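Side-chain contacts in enoyl-CoA hydratase subunit II (PDB 2EJ5), which probably catalyses the hydration of 2-enoyl-CoA thioesters during phenylacetic acid catabolism, as a member of the crotonase superfamily: residues R119-S122 with S126-P129; G11-L16 with Q191-L196; K37-A42 with H91-P96; D77-R82 with V137-H142; K208-E213 with D220-R225. One frame throughout, in Å; residues are numbered along the deposited sequence.

Interaction 1. Residues R119-S122 with S126-P129; sequences RLLS and SFAP
Phe127 brings the end of its ring up against both Arg119 and Leu121, which stand two residues apart on strand 119-122 and so project from the same side of it. Both side chains cross the phenylalanine at about a right angle. The end of the ring does the touching: CZ of Phe127 is 3.8 Å from CD1 of Leu121, while CE2 of Phe127 lies 4.0 Å from Leu121 CD2, which lets both leucine methyls share in the contact. On Arg119 the methylene CD meets Phe127 CZ at 4.0 Å. The guanidinium is inclined 48° to the ring and does not stack on it. A bend at chi3 (-70°) turns its nitrogens off the phenylalanine, and they find backbone carbonyls instead, NE that of Leu175 and NH1 those of Ala113 and Cys116.

In the crotonase fold this contact joins two sheets, since strand 118-122 belongs to the six-stranded sheet and 126-128 to the small three-stranded one. Met110 and Ala113 of helix 108-115 also pack on Phe127. With a serine at Phe127, the leucine methyls and the arginine CD would probably lose their common partner and face a gap between the sheets. The chemistry is thus apolar throughout: arginine lends carbon to the buried contact, while carbonyl oxygens accept from NE and NH1 of its buried guanidinium.

Interaction 2. Residues G11-L16 with Q191-L196; sequences GQVAWL and QFAERL
A strand of the six-stranded crotonase sheet is covered here by helix 185-197, a beta-alpha packing in which Val13 and Trp15 of the strand meet Ala193 and Glu194 of the helix. The axes of segments 13-16 and 191-196 approach to 9.3 Å, with N-to-C directions 138° apart. At the nearest point alanine is the apt residue: its single methyl lets the helix backbone come close, the CA atoms of Val13 and Ala193 being 6.8 Å apart.

Val13 spreads its two methyls over the helix. CG2 of Val13 meets CB of Ala193 at 4.0 Å, and CG1 of Val13 touches CG of Glu194, also at 4.0 Å, where the two side chains cross at about a right angle. Val13 CG2 further lies over one face of the Trp15 indole, offset to its rim, so the valine touches both indole and helix. More loosely, Trp15 CZ2 is 4.5 Å from Ala193 CB.

The polar link is indirect. A water in the plane of the indole, at its edge, accepts from Trp15 NE1 at 2.9 Å and donates to Glu194 OE2 at 3.1 Å. Glu194, extended beyond CG (chi2 -174°), carries its carboxylate out to this water along the border of the contact.

Strand 13-18 runs between 5-10 and 50-55, and Val52 of the latter packs on Val13, Trp15 and Ala193. Ala14 and Leu16 turn to the other face of the sheet, where helix 29-44 meets Leu16, while Leu161 of the second subunit packs on Phe192 of helix 185-197.

Interaction 3. Residues K37-A42 with H91-P96; sequences KALKQA and HHLEKP
The flat peptide group at Ala42 meets Lys95 at its carbonyl edge: Lys95 NZ donates to Ala42 O at 2.7 Å, lying in the carbonyl plane with a C=O...N angle of 157°. The same ammonium group also bonds to the carbonyl oxygens of Asp45 and Val48. Three carbonyls thus grip one charge, and a long, flexible lysine suits the task because bends at chi2 and chi4 bring NZ round to them. Its positive charge sits where helix 29-44 comes to its end, and would probably be favoured by the helix dipole there.

Leu93 also packs on the helix. Its CG stands anti to the backbone N (chi1 179°), and the branch reaches Leu39, with CD2 of Leu93 3.9 Å from CD2 of Leu39; the two leucines cross at about a right angle. The other methyl, Leu93 CD1, rests 3.7 Å from Leu39 O.

In the crotonase fold, segment 91-96 ends helix 75-92 and leads into strand 97-101, Leu93 being the first residue to leave the helical conformation. Small, buried Ala42 lets that connection run close, its carbonyl carbon 4.4 Å from Leu93 CD1. Glu94 forms salt bridges with Arg209 and Arg212 of helix 201-216.

Interaction 4. Residues D77-R82 with V137-H142; sequences DVLRSR and VPDAGH
Leu79 of helix 75-92 packs on Asp139 and Ala140 at the start of a type I' beta turn, Asp139 to His142, which leads into helix 142-150 of this crotonase-fold protein.

Van der Waals contact alone joins the two segments. The leucine's forked end straddles one carboxylate oxygen, OD2 of Asp139 lying 3.5 Å from Leu79 CD1 and 3.6 Å from Leu79 CD2. The fork also covers the stem of the aspartate, with Leu79 CD1 3.8 Å from Asp139 CB. Leu79 CD2 completes the contact 3.8 Å from the backbone N of Ala140. Asp139 holds its CG between the backbone N and the carbonyl carbon (chi1 66°), which presents the carboxylate to the helix. An alanine in place of Leu79 removes both methyls, and would probably leave the Asp139 carboxylate and the Ala140 backbone N without their apolar cover and open a gap beside the turn.

Hydrogen bonds from elsewhere hold the turn. Gln230 of the third subunit donates to Asp139 OD2, Ser111 binds Asp139 O, and Glu226 of the third subunit accepts from the backbone N of Gly141. Gly141, the N-cap of the next helix, has backbone angles that suit only a residue without a side chain.

Ionic and polar bonds within helix 75-92 lie apart from the leucine. Arg80 NH1 forms a salt bridge with Asp77 OD1 at 3.2 Å, weak as a hydrogen bond. Asp77 O accepts twice, from Ser81 N at 2.9 Å and from Ser81 OG at 2.6 Å, the two donors approaching from opposite faces of the carbonyl plane.

Interaction 5. Residues K208-E213 with D220-R225; sequences KRLLRE and DRYLER
Glu213 gives its backbone N-H to Arg209 O at 2.9 Å, a helical bond that fixes the stem from which its side chain meets Tyr222 and Arg225. Helices 201-216 and 219-235 form an antiparallel hairpin; the axes of segments 208-213 and 220-225 run 166° apart in direction and approach to 10.2 Å. Each side offers residues three apart, a little under one helical turn: Leu210 and Glu213 against Tyr222 and Arg225.

Leu210 O lies at the edge of the Tyr222 ring, near its plane, 3.4 Å from Tyr222 CE1. With CG anti to the backbone N (chi1 -180°), the long, flat tyrosine spans the distance between the helices, its OH 3.6 Å from Leu210 CB. Leu143 of the second subunit packs on both, at the interface of the crotonase trimer.

The Glu213 carboxylate lies along the aliphatic part of Arg225, with Glu213 OE1 3.6 Å from Arg225 CG. Long stems suit both residues, which give carbon to the contact while staying partly exposed. Their flat ends are turned 64° apart, with Glu213 OE2 4.9 Å from Arg225 NE. The opposite charges probably attract only at a distance, and between these two segments the contact is van der Waals packing.

In the fold
Interactions 1, 3 and 4 are buried, whereas 2 and 5 are partly buried. Interaction 1, apolar and between two sheets, meets interaction 2 on the far side of its strand, where Leu120 packs on Phe192. Interaction 2 adds a water bridge at its border and shares an interior with interaction 3, Leu16 lying against Ala38 and Leu39; interaction 3 itself adds a buried charge-to-carbonyl contact. Interactions 3 and 4 both use helix 75-92 and touch the third subunit, but 4 packs leucine on a carboxylate whose polar partner lies on that subunit. Interaction 5, whose centre lies about 20 Å from the centre of the chain, faces the second subunit; a probable hydrogen bond from Lys208 NZ to Lys95 O ties it to interaction 3.

Interaction 1. Residues R119-S122 with S126-P129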
# COMPACT_ATOMS: atom_id res chain seq x y z
N ARG A 119 -9.51 3.92 14.11
CA ARG A 119 -10.71 4.71 13.81
C ARG A 119 -11.93 3.84 14.16
O ARG A 119 -12.16 2.81 13.52
CB ARG A 119 -10.79 5.09 12.31
CG ARG A 119 -9.89 6.30 11.87
CD ARG A 119 -9.63 6.35 10.34
NE ARG A 119 -8.76 5.22 10.05
CZ ARG A 119 -7.47 5.19 10.36
NH1 ARG A 119 -6.90 6.25 10.91
NH2 ARG A 119 -6.75 4.11 10.15
N LEU A 120 -12.65 4.23 15.22
CA LEU A 120 -13.86 3.53 15.63
C LEU A 120 -14.97 4.39 15.09
O LEU A 120 -15.10 5.54 15.50
CB LEU A 120 -13.95 3.45 17.17
CG LEU A 120 -12.79 2.84 17.94
CD1 LEU A 120 -13.05 2.89 19.48
CD2 LEU A 120 -12.54 1.36 17.48
N LEU A 121 -15.76 3.85 14.19
CA LEU A 121 -16.82 4.63 13.58
C LEU A 121 -18.15 4.21 14.21
O LEU A 121 -18.48 3.04 14.27
CB LEU A 121 -16.86 4.40 12.09
CG LEU A 121 -16.01 5.29 11.16
CD1 LEU A 121 -14.57 5.52 11.56
CD2 LEU A 121 -16.09 4.67 9.77
N SER A 122 -18.89 5.19 14.70
CA SER A 122 -20.27 4.94 15.11
C SER A 122 -21.06 4.57 13.87
O SER A 122 -20.66 4.92 12.75
CB SER A 122 -20.84 6.19 15.75
OG SER A 122 -22.23 6.17 15.57
N SER A 126 -19.55 9.15 9.01
CA SER A 126 -19.34 9.15 7.56
C SER A 126 -18.09 9.97 7.28
O SER A 126 -17.70 10.80 8.09
CB SER A 126 -20.52 9.77 6.83
OG SER A 126 -20.70 11.07 7.32
N PHE A 127 -17.43 9.68 6.17
CA PHE A 127 -16.25 10.41 5.80
C PHE A 127 -16.60 11.16 4.53
O PHE A 127 -17.11 10.57 3.58
CB PHE A 127 -15.05 9.47 5.57
CG PHE A 127 -14.40 8.95 6.83
CD1 PHE A 127 -14.03 9.82 7.86
CD2 PHE A 127 -14.07 7.59 6.94
CE1 PHE A 127 -13.39 9.33 9.00
CE2 PHE A 127 -13.44 7.08 8.06
CZ PHE A 127 -13.06 7.95 9.09
N ALA A 128 -16.32 12.46 4.53
CA ALA A 128 -16.63 13.28 3.38
C ALA A 128 -15.35 13.97 2.86
O ALA A 128 -14.89 14.93 3.45
CB ALA A 128 -17.73 14.32 3.76
N PRO A 129 -14.76 13.47 1.74
CA PRO A 129 -13.55 14.13 1.24
C PRO A 129 -14.00 15.32 0.39
O PRO A 129 -13.97 15.26 -0.85
CB PRO A 129 -12.87 13.06 0.38
CG PRO A 129 -13.91 12.01 0.09
CD PRO A 129 -15.15 12.32 0.90

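Interaction 2. Residues G11-L16 with Q191-L196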
# COMPACT_ATOMS: atom_id res chain seq x y z
N GLY A 11 -8.77 7.69 34.21
CA GLY A 11 -7.99 6.49 34.40
C GLY A 11 -6.64 6.82 33.83
O GLY A 11 -5.98 7.75 34.30
N GLN A 12 -6.24 6.07 32.80
CA GLN A 12 -5.02 6.40 32.07
C GLN A 12 -5.28 6.73 30.60
O GLN A 12 -4.39 6.58 29.76
CB GLN A 12 -4.02 5.30 32.23
CG GLN A 12 -3.73 5.07 33.71
CD GLN A 12 -2.44 4.36 33.92
OE1 GLN A 12 -1.44 4.98 34.25
NE2 GLN A 12 -2.45 3.06 33.71
N VAL A 13 -6.49 7.17 30.31
CA VAL A 13 -6.78 7.66 28.98
C VAL A 13 -7.09 9.14 28.95
O VAL A 13 -7.92 9.65 29.75
CB VAL A 13 -7.71 6.72 28.08
CG1 VAL A 13 -8.24 5.47 28.78
CG2 VAL A 13 -8.74 7.47 27.19
N ALA A 14 -6.38 9.84 28.07
CA ALA A 14 -6.69 11.24 27.80
C ALA A 14 -7.79 11.33 26.75
O ALA A 14 -7.63 10.86 25.62
CB ALA A 14 -5.42 12.03 27.37
N TRP A 15 -8.91 11.91 27.14
CA TRP A 15 -10.05 12.12 26.30
C TRP A 15 -9.92 13.55 25.75
O TRP A 15 -9.99 14.55 26.51
CB TRP A 15 -11.34 11.91 27.09
CG TRP A 15 -11.51 10.48 27.54
CD1 TRP A 15 -10.96 9.86 28.66
CD2 TRP A 15 -12.25 9.46 26.85
NE1 TRP A 15 -11.32 8.54 28.70
CE2 TRP A 15 -12.11 8.26 27.61
CE3 TRP A 15 -13.00 9.44 25.67
CZ2 TRP A 15 -12.72 7.06 27.21
CZ3 TRP A 15 -13.60 8.26 25.27
CH2 TRP A 15 -13.46 7.07 26.05
N LEU A 16 -9.64 13.65 24.46
CA LEU A 16 -9.50 14.94 23.79
C LEU A 16 -10.77 15.14 22.98
O LEU A 16 -11.00 14.51 21.93
CB LEU A 16 -8.18 14.98 22.98
CG LEU A 16 -7.63 16.37 22.56
CD1 LEU A 16 -6.22 16.29 21.97
CD2 LEU A 16 -8.59 17.13 21.65
N GLN A 191 -14.09 0.90 26.45
CA GLN A 191 -13.40 -0.37 26.66
C GLN A 191 -12.18 -0.53 25.73
O GLN A 191 -11.15 -1.08 26.12
CB GLN A 191 -14.37 -1.55 26.44
CG GLN A 191 -15.54 -1.64 27.46
CD GLN A 191 -16.24 -2.99 27.41
OE1 GLN A 191 -17.29 -3.20 28.05
NE2 GLN A 191 -15.66 -3.93 26.65
N PHE A 192 -12.30 -0.05 24.48
CA PHE A 192 -11.19 -0.13 23.50
C PHE A 192 -10.03 0.74 23.99
O PHE A 192 -8.89 0.29 24.04
CB PHE A 192 -11.69 0.31 22.10
CG PHE A 192 -10.69 0.06 20.99
CD1 PHE A 192 -10.60 -1.19 20.39
CD2 PHE A 192 -9.85 1.08 20.53
CE1 PHE A 192 -9.69 -1.43 19.36
CE2 PHE A 192 -8.91 0.85 19.51
CZ PHE A 192 -8.83 -0.40 18.92
N ALA A 193 -10.32 1.98 24.39
CA ALA A 193 -9.30 2.87 24.94
C ALA A 193 -8.68 2.33 26.23
O ALA A 193 -7.46 2.36 26.39
CB ALA A 193 -9.86 4.28 25.14
N GLU A 194 -9.50 1.79 27.14
CA GLU A 194 -8.92 1.24 28.35
C GLU A 194 -8.11 0.03 28.05
O GLU A 194 -7.06 -0.15 28.61
CB GLU A 194 -9.97 1.02 29.43
CG GLU A 194 -10.60 2.39 29.81
CD GLU A 194 -11.57 2.32 30.97
OE1 GLU A 194 -12.07 1.21 31.28
OE2 GLU A 194 -11.83 3.42 31.53
N ARG A 195 -8.56 -0.78 27.10
CA ARG A 195 -7.79 -1.94 26.72
C ARG A 195 -6.39 -1.55 26.20
O ARG A 195 -5.41 -2.17 26.57
CB ARG A 195 -8.55 -2.76 25.68
CG ARG A 195 -7.67 -3.66 24.90
CD ARG A 195 -8.45 -4.41 23.83
NE ARG A 195 -7.62 -5.47 23.26
CZ ARG A 195 -7.86 -6.10 22.11
NH1 ARG A 195 -8.92 -5.76 21.37
NH2 ARG A 195 -7.04 -7.05 21.70
N LEU A 196 -6.30 -0.50 25.36
CA LEU A 196 -4.98 -0.01 24.90
C LEU A 196 -4.17 0.60 26.04
O LEU A 196 -2.94 0.38 26.13
CB LEU A 196 -5.16 1.06 23.84
CG LEU A 196 -5.56 0.53 22.45
CD1 LEU A 196 -6.13 1.67 21.63
CD2 LEU A 196 -4.30 -0.01 21.79
O HOH W 1 -11.29 6.25 30.48

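Interaction 3. Residues K37-A42 with H91-P96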
# COMPACT_ATOMS: atom_id res chain seq x y z
N LYS A 37 -1.18 21.69 21.76
CA LYS A 37 -0.79 21.70 23.18
C LYS A 37 -1.23 20.44 23.96
O LYS A 37 -0.44 19.87 24.70
CB LYS A 37 -1.37 22.96 23.84
CG LYS A 37 -0.88 23.20 25.28
CD LYS A 37 -1.23 24.62 25.74
CE LYS A 37 -0.81 24.88 27.18
NZ LYS A 37 -1.58 24.02 28.15
N ALA A 38 -2.48 20.04 23.76
CA ALA A 38 -3.07 18.88 24.44
C ALA A 38 -2.33 17.60 24.02
O ALA A 38 -2.03 16.76 24.85
CB ALA A 38 -4.53 18.78 24.10
N LEU A 39 -2.03 17.46 22.71
CA LEU A 39 -1.30 16.26 22.24
C LEU A 39 0.06 16.20 22.84
O LEU A 39 0.53 15.15 23.18
CB LEU A 39 -1.19 16.21 20.71
CG LEU A 39 -2.49 15.97 19.94
CD1 LEU A 39 -2.21 16.10 18.44
CD2 LEU A 39 -3.23 14.63 20.31
N LYS A 40 0.71 17.35 22.97
CA LYS A 40 2.07 17.37 23.52
C LYS A 40 1.99 17.07 25.02
O LYS A 40 2.85 16.39 25.55
CB LYS A 40 2.76 18.73 23.23
CG LYS A 40 2.98 19.04 21.72
CD LYS A 40 3.49 20.48 21.49
CE LYS A 40 3.92 20.72 20.02
NZ LYS A 40 4.43 22.14 19.71
N GLN A 41 0.93 17.55 25.67
CA GLN A 41 0.64 17.30 27.10
C GLN A 41 0.50 15.78 27.32
O GLN A 41 1.26 15.17 28.09
CB GLN A 41 -0.66 18.03 27.46
CG GLN A 41 -1.07 18.11 28.94
CD GLN A 41 -2.14 19.22 29.19
OE1 GLN A 41 -2.47 20.02 28.28
NE2 GLN A 41 -2.67 19.28 30.43
N ALA A 42 -0.44 15.18 26.58
CA ALA A 42 -0.63 13.71 26.61
C ALA A 42 0.65 12.93 26.37
O ALA A 42 0.93 11.96 27.07
CB ALA A 42 -1.72 13.31 25.61
N HIS A 91 1.70 13.43 14.61
CA HIS A 91 2.53 12.49 13.86
C HIS A 91 3.71 12.01 14.72
O HIS A 91 4.13 10.87 14.60
CB HIS A 91 2.98 13.17 12.54
CG HIS A 91 3.80 12.30 11.65
ND1 HIS A 91 5.16 12.16 11.81
CD2 HIS A 91 3.46 11.50 10.61
CE1 HIS A 91 5.63 11.33 10.89
NE2 HIS A 91 4.62 10.91 10.15
N HIS A 92 4.20 12.87 15.61
CA HIS A 92 5.31 12.47 16.48
C HIS A 92 4.86 11.89 17.82
O HIS A 92 5.67 11.38 18.53
CB HIS A 92 6.30 13.63 16.70
CG HIS A 92 6.95 14.12 15.44
ND1 HIS A 92 6.26 14.76 14.43
CD2 HIS A 92 8.25 14.09 15.03
CE1 HIS A 92 7.08 15.08 13.46
NE2 HIS A 92 8.30 14.70 13.80
N LEU A 93 3.58 11.97 18.16
CA LEU A 93 3.08 11.39 19.41
C LEU A 93 3.20 9.86 19.44
O LEU A 93 2.62 9.17 18.58
CB LEU A 93 1.62 11.83 19.65
CG LEU A 93 0.84 11.34 20.88
CD1 LEU A 93 1.58 11.71 22.20
CD2 LEU A 93 -0.52 11.94 20.85
N GLU A 94 3.91 9.35 20.46
CA GLU A 94 4.23 7.93 20.63
C GLU A 94 3.32 7.23 21.65
O GLU A 94 3.78 6.36 22.40
CB GLU A 94 5.64 7.74 21.18
CG GLU A 94 6.79 8.57 20.64
CD GLU A 94 7.33 8.02 19.38
OE1 GLU A 94 6.46 7.48 18.68
OE2 GLU A 94 8.55 8.10 19.06
N LYS A 95 2.09 7.69 21.80
CA LYS A 95 1.11 6.96 22.59
C LYS A 95 0.06 6.60 21.56
O LYS A 95 -0.05 7.32 20.55
CB LYS A 95 0.46 7.87 23.65
CG LYS A 95 1.46 8.62 24.60
CD LYS A 95 1.64 7.93 25.88
CE LYS A 95 2.69 8.60 26.80
NZ LYS A 95 2.01 9.61 27.66
N PRO A 96 -0.72 5.52 21.80
CA PRO A 96 -1.75 5.21 20.83
C PRO A 96 -2.86 6.24 20.84
O PRO A 96 -3.23 6.77 21.91
CB PRO A 96 -2.25 3.79 21.24
CG PRO A 96 -2.02 3.71 22.73
CD PRO A 96 -0.71 4.56 22.94

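Interaction 4. Residues D77-R82 with V137-H142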
# COMPACT_ATOMS: atom_id res chain seq x y z
N ASP A 77 -0.67 29.83 4.18
CA ASP A 77 -0.35 30.36 5.50
C ASP A 77 -1.25 29.75 6.55
O ASP A 77 -0.79 29.46 7.64
CB ASP A 77 -0.51 31.91 5.53
CG ASP A 77 0.46 32.64 4.57
OD1 ASP A 77 1.59 32.09 4.32
OD2 ASP A 77 0.10 33.74 4.06
N VAL A 78 -2.55 29.61 6.24
CA VAL A 78 -3.47 28.91 7.14
C VAL A 78 -2.87 27.52 7.47
O VAL A 78 -2.60 27.19 8.64
CB VAL A 78 -4.89 28.80 6.51
CG1 VAL A 78 -5.75 27.78 7.24
CG2 VAL A 78 -5.58 30.16 6.51
N LEU A 79 -2.55 26.75 6.45
CA LEU A 79 -1.95 25.42 6.66
C LEU A 79 -0.63 25.41 7.43
O LEU A 79 -0.49 24.66 8.42
CB LEU A 79 -1.83 24.65 5.34
CG LEU A 79 -3.17 24.10 4.84
CD1 LEU A 79 -3.11 23.78 3.35
CD2 LEU A 79 -3.62 22.86 5.67
N ARG A 80 0.35 26.23 7.03
CA ARG A 80 1.65 26.15 7.70
C ARG A 80 1.62 26.70 9.11
O ARG A 80 2.34 26.22 9.98
CB ARG A 80 2.81 26.73 6.85
CG ARG A 80 2.96 28.22 6.82
CD ARG A 80 4.24 28.63 6.01
NE ARG A 80 4.36 27.91 4.73
CZ ARG A 80 3.73 28.25 3.61
NH1 ARG A 80 2.93 29.31 3.58
NH2 ARG A 80 3.91 27.54 2.51
N SER A 81 0.77 27.69 9.38
CA SER A 81 0.80 28.30 10.70
C SER A 81 -0.10 27.64 11.75
O SER A 81 0.24 27.60 12.93
CB SER A 81 0.47 29.78 10.61
OG SER A 81 -0.88 29.92 10.24
N ARG A 82 -1.25 27.14 11.31
CA ARG A 82 -2.23 26.49 12.18
C ARG A 82 -2.15 24.95 12.16
O ARG A 82 -2.04 24.30 13.23
CB ARG A 82 -3.64 26.94 11.78
CG ARG A 82 -3.98 28.40 12.15
CD ARG A 82 -5.31 28.85 11.51
NE ARG A 82 -6.36 27.87 11.78
CZ ARG A 82 -7.54 27.80 11.18
NH1 ARG A 82 -7.90 28.67 10.24
NH2 ARG A 82 -8.37 26.82 11.50
N VAL A 137 -7.75 21.22 -2.53
CA VAL A 137 -7.11 19.91 -2.49
C VAL A 137 -7.25 19.35 -1.06
O VAL A 137 -7.35 20.12 -0.11
CB VAL A 137 -5.59 19.99 -2.88
CG1 VAL A 137 -5.40 20.66 -4.27
CG2 VAL A 137 -4.82 20.76 -1.87
N PRO A 138 -7.30 18.01 -0.92
CA PRO A 138 -7.26 17.49 0.44
C PRO A 138 -5.97 17.88 1.13
O PRO A 138 -4.91 17.77 0.53
CB PRO A 138 -7.37 15.97 0.25
CG PRO A 138 -8.16 15.81 -1.11
CD PRO A 138 -7.47 16.93 -1.92
N ASP A 139 -6.07 18.35 2.37
CA ASP A 139 -4.92 18.89 3.09
C ASP A 139 -4.80 18.45 4.57
O ASP A 139 -5.49 17.54 5.00
CB ASP A 139 -4.90 20.41 2.95
CG ASP A 139 -6.09 21.09 3.64
OD1 ASP A 139 -6.83 20.40 4.42
OD2 ASP A 139 -6.30 22.31 3.39
N ALA A 140 -3.94 19.13 5.35
CA ALA A 140 -3.56 18.66 6.70
C ALA A 140 -3.08 17.20 6.64
O ALA A 140 -3.41 16.38 7.54
CB ALA A 140 -4.76 18.79 7.68
N GLY A 141 -2.34 16.84 5.59
CA GLY A 141 -1.70 15.53 5.55
C GLY A 141 -2.49 14.45 4.83
O GLY A 141 -1.99 13.34 4.68
N HIS A 142 -3.68 14.80 4.33
CA HIS A 142 -4.66 13.86 3.81
C HIS A 142 -4.05 12.89 2.79
O HIS A 142 -4.17 11.71 2.94
CB HIS A 142 -5.79 14.63 3.12
CG HIS A 142 -7.08 13.89 3.05
ND1 HIS A 142 -7.39 12.99 2.05
CD2 HIS A 142 -8.19 13.99 3.82
CE1 HIS A 142 -8.61 12.53 2.23
NE2 HIS A 142 -9.13 13.13 3.28

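Interaction 5. Residues K208-E213 with D220-R225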
# COMPACT_ATOMS: atom_id res chain seq x y z
N LYS A 208 5.18 2.70 16.73
CA LYS A 208 4.83 3.89 15.95
C LYS A 208 6.09 4.57 15.38
O LYS A 208 6.07 5.09 14.25
CB LYS A 208 4.04 4.86 16.82
CG LYS A 208 2.61 4.45 17.01
CD LYS A 208 1.87 5.38 17.95
CE LYS A 208 1.58 6.78 17.28
NZ LYS A 208 0.30 7.44 17.74
N ARG A 209 7.16 4.58 16.16
CA ARG A 209 8.43 5.15 15.71
C ARG A 209 8.93 4.35 14.51
O ARG A 209 9.32 4.94 13.47
CB ARG A 209 9.48 5.14 16.84
CG ARG A 209 10.74 5.96 16.54
CD ARG A 209 11.75 5.93 17.73
NE ARG A 209 11.18 6.49 18.97
CZ ARG A 209 11.81 6.47 20.15
NH1 ARG A 209 13.02 5.94 20.24
NH2 ARG A 209 11.25 6.96 21.25
N LEU A 210 8.87 3.03 14.62
CA LEU A 210 9.32 2.16 13.56
C LEU A 210 8.43 2.23 12.32
O LEU A 210 8.92 2.04 11.22
CB LEU A 210 9.45 0.71 14.04
CG LEU A 210 10.64 0.39 14.95
CD1 LEU A 210 10.57 -1.09 15.35
CD2 LEU A 210 11.96 0.69 14.23
N LEU A 211 7.13 2.43 12.49
CA LEU A 211 6.24 2.61 11.32
C LEU A 211 6.58 3.88 10.55
O LEU A 211 6.50 3.89 9.34
CB LEU A 211 4.75 2.60 11.71
CG LEU A 211 4.23 1.17 12.06
CD1 LEU A 211 2.88 1.27 12.69
CD2 LEU A 211 4.19 0.20 10.81
N ARG A 212 6.98 4.93 11.26
CA ARG A 212 7.53 6.15 10.67
C ARG A 212 8.83 5.84 9.94
O ARG A 212 8.97 6.22 8.76
CB ARG A 212 7.75 7.24 11.74
CG ARG A 212 6.48 8.02 12.08
CD ARG A 212 6.49 8.76 13.44
NE ARG A 212 7.77 9.30 13.89
CZ ARG A 212 8.21 9.27 15.16
NH1 ARG A 212 7.49 8.71 16.14
NH2 ARG A 212 9.40 9.81 15.44
N GLU A 213 9.74 5.12 10.59
CA GLU A 213 11.01 4.74 9.93
C GLU A 213 10.75 3.93 8.65
O GLU A 213 11.38 4.17 7.60
CB GLU A 213 11.93 3.92 10.86
CG GLU A 213 12.52 4.71 12.04
CD GLU A 213 13.55 5.78 11.66
OE1 GLU A 213 14.02 5.85 10.50
OE2 GLU A 213 13.92 6.54 12.57
N ASP A 220 17.97 -1.65 4.57
CA ASP A 220 19.20 -1.77 5.35
C ASP A 220 19.22 -0.85 6.56
O ASP A 220 19.55 -1.27 7.67
CB ASP A 220 20.42 -1.53 4.47
CG ASP A 220 20.72 -2.70 3.55
OD1 ASP A 220 20.30 -3.84 3.89
OD2 ASP A 220 21.38 -2.49 2.50
N ARG A 221 18.83 0.40 6.37
CA ARG A 221 18.85 1.34 7.47
C ARG A 221 17.73 1.00 8.44
O ARG A 221 17.93 1.08 9.65
CB ARG A 221 18.72 2.77 6.98
CG ARG A 221 20.02 3.29 6.35
CD ARG A 221 19.78 4.64 5.63
NE ARG A 221 19.62 5.75 6.57
CZ ARG A 221 20.62 6.35 7.23
NH1 ARG A 221 21.88 5.98 7.07
NH2 ARG A 221 20.34 7.35 8.05
N TYR A 222 16.59 0.59 7.90
CA TYR A 222 15.45 0.18 8.73
C TYR A 222 15.86 -0.86 9.81
O TYR A 222 15.50 -0.73 10.98
CB TYR A 222 14.30 -0.39 7.89
CG TYR A 222 13.20 -0.77 8.82
CD1 TYR A 222 12.34 0.20 9.33
CD2 TYR A 222 13.08 -2.10 9.28
CE1 TYR A 222 11.34 -0.14 10.26
CE2 TYR A 222 12.09 -2.44 10.22
CZ TYR A 222 11.25 -1.45 10.70
OH TYR A 222 10.31 -1.75 11.62
N LEU A 223 16.57 -1.90 9.40
CA LEU A 223 17.01 -2.93 10.36
C LEU A 223 17.88 -2.34 11.50
O LEU A 223 17.85 -2.85 12.61
CB LEU A 223 17.80 -4.05 9.67
CG LEU A 223 17.06 -4.83 8.56
CD1 LEU A 223 17.87 -5.98 7.93
CD2 LEU A 223 15.79 -5.38 9.18
N GLU A 224 18.70 -1.34 11.20
CA GLU A 224 19.51 -0.70 12.26
C GLU A 224 18.60 0.07 13.23
O GLU A 224 18.77 -0.04 14.45
CB GLU A 224 20.63 0.20 11.70
CG GLU A 224 21.81 -0.53 11.03
CD GLU A 224 22.74 -1.25 12.00
OE1 GLU A 224 22.55 -1.17 13.24
OE2 GLU A 224 23.68 -1.94 11.51
N ARG A 225 17.60 0.79 12.69
CA ARG A 225 16.60 1.47 13.54
C ARG A 225 15.82 0.46 14.41
O ARG A 225 15.55 0.69 15.60
CB ARG A 225 15.61 2.29 12.68
CG ARG A 225 16.25 3.38 11.75
CD ARG A 225 16.94 4.59 12.54
NE ARG A 225 18.28 4.26 13.03
CZ ARG A 225 19.39 4.19 12.29
NH1 ARG A 225 19.36 4.40 10.97
NH2 ARG A 225 20.55 3.87 12.87